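Local coordinates for protein halogenase (PDB 3E1T) that probably chlorinates a chondrochloren precursor as an FAD-dependent halogenase of a myxobacterium, at residues I46-I58 with F312-L324. Numbering follows the deposited sequence.
Sequences IGESLLPATVHGI and FSSGVHLATYSAL. With FAD (flavin-adenine dinucleotide), chain C.
Thr54 faces His317 and Thr320 across two helices that run at 40° to each other. Its CB lies 4.1 Å from Thr320 OG1. There the side chain forks. CG2, anti to the backbone N, packs on the Thr320 side chain and reaches Val316 CG1. OG1 leans over His317 CA and sits at the edge of the imidazole, near its plane. One water joins the three polar groups: it lies 2.6 Å from Thr54 OG1 and 2.7 Å from His317 ND1, and it donates to Thr320 OG1. The other ring nitrogen, His317 NE2, is hydrogen-bonded to Glu354 of helix 340-368, so the imidazole is held at both nitrogens. Farther along, Ile58 lays CG1 and CG2 against Thr320 CB, and its CD1 meets Leu324 CD2 at 4.1 Å. At the other end, Leu51 packs its branched end on Ser313 O, and its CD1 also meets His317 CB. Beyond it both segments grip the flavin. Ser49 O accepts from FAD N3 at 2.7 Å, nearly straight at 167°, while Val316 N, in the first turn of its helix, donates to FAD O2 at 2.8 Å. Backbone recognition of the isoalloxazine pyrimidine edge, beside a helix N-terminus, is characteristic of the FAD site in flavin-dependent halogenases and related monooxygenases.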
loop_
_atom_site.group_PDB
_atom_site.type_symbol
_atom_site.label_atom_id
_atom_site.label_comp_id
_atom_site.label_asym_id
_atom_site.label_seq_id
_atom_site.Cartn_x
_atom_site.Cartn_y
_atom_site.Cartn_z
ATOM N N ILE A 46 3.476 8.943 -4.693
ATOM C CA ILE A 46 3.514 8.820 -3.227
ATOM C C ILE A 46 3.674 7.341 -2.853
ATOM O O ILE A 46 3.311 6.477 -3.629
ATOM C CB ILE A 46 2.242 9.446 -2.564
ATOM C CG1 ILE A 46 2.415 9.600 -1.041
ATOM C CG2 ILE A 46 0.982 8.622 -2.884
ATOM C CD1 ILE A 46 3.568 10.544 -0.631
ATOM N N GLY A 47 4.222 7.052 -1.675
ATOM C CA GLY A 47 4.416 5.676 -1.236
ATOM C C GLY A 47 5.887 5.333 -1.063
ATOM O O GLY A 47 6.403 4.440 -1.736
ATOM N N GLU A 48 6.525 6.005 -0.103
ATOM C CA GLU A 48 7.984 6.106 0.001
ATOM C C GLU A 48 8.625 5.210 1.062
ATOM O O GLU A 48 9.770 4.774 0.912
ATOM C CB GLU A 48 8.343 7.572 0.245
ATOM C CG GLU A 48 7.974 8.473 -0.949
ATOM C CD GLU A 48 7.496 9.851 -0.557
ATOM O OE1 GLU A 48 7.602 10.774 -1.394
ATOM O OE2 GLU A 48 6.986 10.029 0.569
ATOM N N SER A 49 7.882 4.899 2.112
ATOM C CA SER A 49 8.411 4.100 3.210
ATOM C C SER A 49 8.174 2.606 2.988
ATOM O O SER A 49 7.031 2.152 2.867
ATOM C CB SER A 49 7.806 4.569 4.542
ATOM O OG SER A 49 8.627 4.190 5.639
ATOM N N LEU A 50 9.262 1.841 2.956
ATOM C CA LEU A 50 9.204 0.433 2.586
ATOM C C LEU A 50 9.376 -0.524 3.769
ATOM O O LEU A 50 9.760 -0.117 4.863
ATOM C CB LEU A 50 10.243 0.120 1.496
ATOM C CG LEU A 50 10.246 0.910 0.174
ATOM C CD1 LEU A 50 11.276 0.302 -0.754
ATOM C CD2 LEU A 50 8.852 0.916 -0.492
ATOM N N LEU A 51 9.082 -1.799 3.513
ATOM C CA LEU A 51 9.163 -2.876 4.490
ATOM C C LEU A 51 10.270 -3.862 4.099
ATOM O O LEU A 51 10.642 -3.945 2.917
ATOM C CB LEU A 51 7.811 -3.616 4.599
ATOM C CG LEU A 51 6.553 -2.800 4.955
ATOM C CD1 LEU A 51 5.360 -3.698 5.227
ATOM C CD2 LEU A 51 6.790 -1.838 6.132
ATOM N N PRO A 52 10.804 -4.602 5.086
ATOM C CA PRO A 52 11.827 -5.627 4.887
ATOM C C PRO A 52 11.421 -6.775 3.951
ATOM O O PRO A 52 12.279 -7.324 3.257
ATOM C CB PRO A 52 12.060 -6.159 6.314
ATOM C CG PRO A 52 11.701 -5.004 7.183
ATOM C CD PRO A 52 10.485 -4.452 6.521
ATOM N N ALA A 53 10.139 -7.137 3.936
ATOM C CA ALA A 53 9.668 -8.226 3.068
ATOM C C ALA A 53 9.876 -7.893 1.588
ATOM O O ALA A 53 10.153 -8.780 0.783
ATOM C CB ALA A 53 8.208 -8.558 3.351
ATOM N N THR A 54 9.769 -6.610 1.250
ATOM C CA THR A 54 10.017 -6.115 -0.100
ATOM C C THR A 54 11.517 -5.917 -0.345
ATOM O O THR A 54 12.040 -6.355 -1.363
ATOM C CB THR A 54 9.266 -4.786 -0.356
ATOM O OG1 THR A 54 7.922 -4.889 0.146
ATOM C CG2 THR A 54 9.230 -4.461 -1.833
ATOM N N VAL A 55 12.196 -5.253 0.588
ATOM C CA VAL A 55 13.624 -4.967 0.454
ATOM C C VAL A 55 14.492 -6.240 0.468
ATOM O O VAL A 55 15.361 -6.406 -0.389
ATOM C CB VAL A 55 14.103 -3.954 1.524
ATOM C CG1 VAL A 55 15.627 -3.946 1.632
ATOM C CG2 VAL A 55 13.569 -2.550 1.214
ATOM N N HIS A 56 14.233 -7.147 1.404
ATOM C CA HIS A 56 15.056 -8.352 1.538
ATOM C C HIS A 56 14.461 -9.599 0.895
ATOM O O HIS A 56 15.186 -10.551 0.592
ATOM C CB HIS A 56 15.361 -8.639 3.006
ATOM C CG HIS A 56 16.168 -7.572 3.669
ATOM N ND1 HIS A 56 17.531 -7.672 3.843
ATOM C CD2 HIS A 56 15.804 -6.385 4.204
ATOM C CE1 HIS A 56 17.972 -6.591 4.458
ATOM N NE2 HIS A 56 16.945 -5.791 4.681
ATOM N N GLY A 57 13.147 -9.599 0.707
ATOM C CA GLY A 57 12.477 -10.712 0.053
ATOM C C GLY A 57 12.329 -10.482 -1.440
ATOM O O GLY A 57 13.016 -11.119 -2.236
ATOM N N ILE A 58 11.434 -9.570 -1.812
ATOM C CA ILE A 58 11.088 -9.321 -3.217
ATOM C C ILE A 58 12.282 -8.837 -4.035
ATOM O O ILE A 58 12.605 -9.429 -5.064
ATOM C CB ILE A 58 9.897 -8.320 -3.369
ATOM C CG1 ILE A 58 8.638 -8.844 -2.669
ATOM C CG2 ILE A 58 9.607 -8.007 -4.837
ATOM C CD1 ILE A 58 8.090 -10.158 -3.191
ATOM N N PHE A 312 1.773 2.352 9.084
ATOM C CA PHE A 312 2.564 1.122 8.951
ATOM C C PHE A 312 2.999 0.725 7.522
ATOM O O PHE A 312 3.567 -0.343 7.320
ATOM C CB PHE A 312 1.952 -0.053 9.734
ATOM C CG PHE A 312 2.161 0.049 11.220
ATOM C CD1 PHE A 312 1.101 0.346 12.068
ATOM C CD2 PHE A 312 3.432 -0.117 11.768
ATOM C CE1 PHE A 312 1.300 0.456 13.447
ATOM C CE2 PHE A 312 3.639 -0.020 13.137
ATOM C CZ PHE A 312 2.567 0.273 13.983
ATOM N N SER A 313 2.762 1.610 6.548
ATOM C CA SER A 313 3.445 1.545 5.248
ATOM C C SER A 313 3.368 0.187 4.551
ATOM O O SER A 313 4.402 -0.424 4.264
ATOM C CB SER A 313 4.914 1.919 5.422
ATOM O OG SER A 313 5.065 3.245 5.892
ATOM N N SER A 314 2.159 -0.291 4.286
ATOM C CA SER A 314 2.008 -1.622 3.706
ATOM C C SER A 314 1.728 -1.662 2.208
ATOM O O SER A 314 1.671 -2.744 1.642
ATOM C CB SER A 314 0.915 -2.388 4.436
ATOM O OG SER A 314 -0.354 -1.823 4.176
ATOM N N GLY A 315 1.555 -0.495 1.584
ATOM C CA GLY A 315 1.090 -0.404 0.199
ATOM C C GLY A 315 2.002 -1.096 -0.802
ATOM O O GLY A 315 1.556 -1.961 -1.571
ATOM N N VAL A 316 3.281 -0.729 -0.800
ATOM C CA VAL A 316 4.214 -1.315 -1.775
ATOM C C VAL A 316 4.444 -2.795 -1.506
ATOM O O VAL A 316 4.624 -3.577 -2.440
ATOM C CB VAL A 316 5.528 -0.523 -1.905
ATOM C CG1 VAL A 316 6.555 -1.295 -2.729
ATOM C CG2 VAL A 316 5.262 0.854 -2.543
ATOM N N HIS A 317 4.408 -3.194 -0.237
ATOM C CA HIS A 317 4.509 -4.603 0.111
ATOM C C HIS A 317 3.345 -5.400 -0.486
ATOM O O HIS A 317 3.551 -6.472 -1.060
ATOM C CB HIS A 317 4.568 -4.772 1.638
ATOM C CG HIS A 317 4.231 -6.150 2.118
ATOM N ND1 HIS A 317 5.000 -7.251 1.818
ATOM C CD2 HIS A 317 3.222 -6.600 2.900
ATOM C CE1 HIS A 317 4.476 -8.326 2.383
ATOM N NE2 HIS A 317 3.391 -7.959 3.041
ATOM N N LEU A 318 2.127 -4.883 -0.323
ATOM C CA LEU A 318 0.927 -5.545 -0.818
ATOM C C LEU A 318 0.967 -5.671 -2.340
ATOM O O LEU A 318 0.649 -6.719 -2.888
ATOM C CB LEU A 318 -0.343 -4.781 -0.375
ATOM C CG LEU A 318 -0.750 -5.007 1.091
ATOM C CD1 LEU A 318 -1.950 -4.164 1.466
ATOM C CD2 LEU A 318 -1.027 -6.462 1.356
ATOM N N ALA A 319 1.356 -4.587 -3.000
ATOM C CA ALA A 319 1.499 -4.569 -4.458
ATOM C C ALA A 319 2.510 -5.612 -4.956
ATOM O O ALA A 319 2.239 -6.339 -5.919
ATOM C CB ALA A 319 1.890 -3.185 -4.927
ATOM N N THR A 320 3.658 -5.695 -4.283
ATOM C CA THR A 320 4.741 -6.584 -4.703
ATOM C C THR A 320 4.469 -8.024 -4.300
ATOM O O THR A 320 4.870 -8.951 -5.003
ATOM C CB THR A 320 6.138 -6.128 -4.173
ATOM O OG1 THR A 320 6.138 -6.078 -2.733
ATOM C CG2 THR A 320 6.514 -4.760 -4.736
ATOM N N TYR A 321 3.786 -8.223 -3.175
ATOM C CA TYR A 321 3.394 -9.570 -2.766
ATOM C C TYR A 321 2.321 -10.116 -3.698
ATOM O O TYR A 321 2.394 -11.274 -4.088
ATOM C CB TYR A 321 2.886 -9.585 -1.331
ATOM C CG TYR A 321 2.423 -10.917 -0.806
ATOM C CD1 TYR A 321 3.244 -12.049 -0.864
ATOM C CD2 TYR A 321 1.175 -11.044 -0.198
ATOM C CE1 TYR A 321 2.821 -13.265 -0.345
ATOM C CE2 TYR A 321 0.748 -12.254 0.309
ATOM C CZ TYR A 321 1.576 -13.352 0.241
ATOM O OH TYR A 321 1.145 -14.546 0.765
ATOM N N SER A 322 1.327 -9.295 -4.031
ATOM C CA SER A 322 0.284 -9.723 -4.984
ATOM C C SER A 322 0.860 -9.976 -6.388
ATOM O O SER A 322 0.403 -10.879 -7.079
ATOM C CB SER A 322 -0.905 -8.758 -5.030
ATOM O OG SER A 322 -0.578 -7.453 -5.497
ATOM N N ALA A 323 1.857 -9.186 -6.782
ATOM C CA ALA A 323 2.625 -9.419 -8.030
ATOM C C ALA A 323 3.285 -10.799 -8.067
ATOM O O ALA A 323 3.091 -11.542 -9.021
ATOM C CB ALA A 323 3.654 -8.332 -8.244
ATOM N N LEU A 324 4.032 -11.150 -7.021
ATOM C CA LEU A 324 4.570 -12.511 -6.848
ATOM C C LEU A 324 3.533 -13.626 -6.918
ATOM O O LEU A 324 3.790 -14.684 -7.501
ATOM C CB LEU A 324 5.315 -12.623 -5.518
ATOM C CG LEU A 324 5.942 -13.957 -5.093
ATOM C CD1 LEU A 324 7.153 -14.324 -5.962
ATOM C CD2 LEU A 324 6.343 -13.874 -3.626
HETATM P PA FAD C . 1.143 2.618 -8.750
HETATM O O1A FAD C . 2.402 2.866 -7.960
HETATM O O2A FAD C . 0.091 3.663 -8.607
HETATM O O5B FAD C . 1.568 2.524 -10.305
HETATM C C5B FAD C . 0.615 2.235 -11.316
HETATM C C4B FAD C . 1.166 2.679 -12.675
HETATM O O4B FAD C . 0.198 2.513 -13.692
HETATM C C3B FAD C . 1.533 4.159 -12.664
HETATM O O3B FAD C . 2.879 4.273 -13.069
HETATM C C2B FAD C . 0.620 4.803 -13.686
HETATM O O2B FAD C . 1.324 5.754 -14.434
HETATM C C1B FAD C . 0.207 3.626 -14.550
HETATM N N9A FAD C . -1.118 3.736 -15.186
HETATM C C8A FAD C . -2.277 4.275 -14.686
HETATM N N7A FAD C . -3.242 4.127 -15.623
HETATM C C5A FAD C . -2.723 3.492 -16.702
HETATM C C6A FAD C . -3.252 3.097 -17.941
HETATM N N6A FAD C . -4.490 3.441 -18.317
HETATM N N1A FAD C . -2.432 2.454 -18.839
HETATM C C2A FAD C . -1.109 2.227 -18.558
HETATM N N3A FAD C . -0.600 2.633 -17.344
HETATM C C4A FAD C . -1.389 3.245 -16.433
HETATM N N1 FAD C . 2.964 2.637 0.446
HETATM C C2 FAD C . 4.139 2.275 1.044
HETATM O O2 FAD C . 4.607 1.171 0.779
HETATM N N3 FAD C . 4.748 3.145 1.933
HETATM C C4 FAD C . 4.187 4.387 2.211
HETATM O O4 FAD C . 4.738 5.172 2.985
HETATM C C4X FAD C . 2.986 4.745 1.612
HETATM N N5 FAD C . 2.397 5.970 1.862
HETATM C C5X FAD C . 1.208 6.304 1.244
HETATM C C6 FAD C . 0.597 7.537 1.497
HETATM C C7 FAD C . -0.613 7.864 0.865
HETATM C C7M FAD C . -1.362 9.087 1.315
HETATM C C8 FAD C . -1.216 6.960 -0.017
HETATM C C8M FAD C . -2.611 7.184 -0.557
HETATM C C9 FAD C . -0.597 5.742 -0.272
HETATM C C9A FAD C . 0.609 5.404 0.354
HETATM N N10 FAD C . 1.205 4.188 0.076
HETATM C C10 FAD C . 2.383 3.853 0.709
HETATM C "C1'" FAD C . 0.620 3.257 -0.973
HETATM C "C2'" FAD C . 1.375 3.260 -2.307
HETATM O "O2'" FAD C . 1.234 4.543 -2.883
HETATM C "C3'" FAD C . 0.794 2.214 -3.271
HETATM O "O3'" FAD C . 0.359 1.071 -2.569
HETATM C "C4'" FAD C . 1.769 1.702 -4.331
HETATM O "O4'" FAD C . 2.190 2.776 -5.142
HETATM C "C5'" FAD C . 1.068 0.656 -5.199
HETATM O "O5'" FAD C . 1.823 0.420 -6.355
HETATM P P FAD C . 1.128 -0.062 -7.721
HETATM O O1P FAD C . 2.177 -0.720 -8.592
HETATM O O2P FAD C . 0.018 -1.023 -7.437
HETATM O O3P FAD C . 0.463 1.240 -8.340
HETATM O O HOH W 1 6.757 -7.215 -0.251
#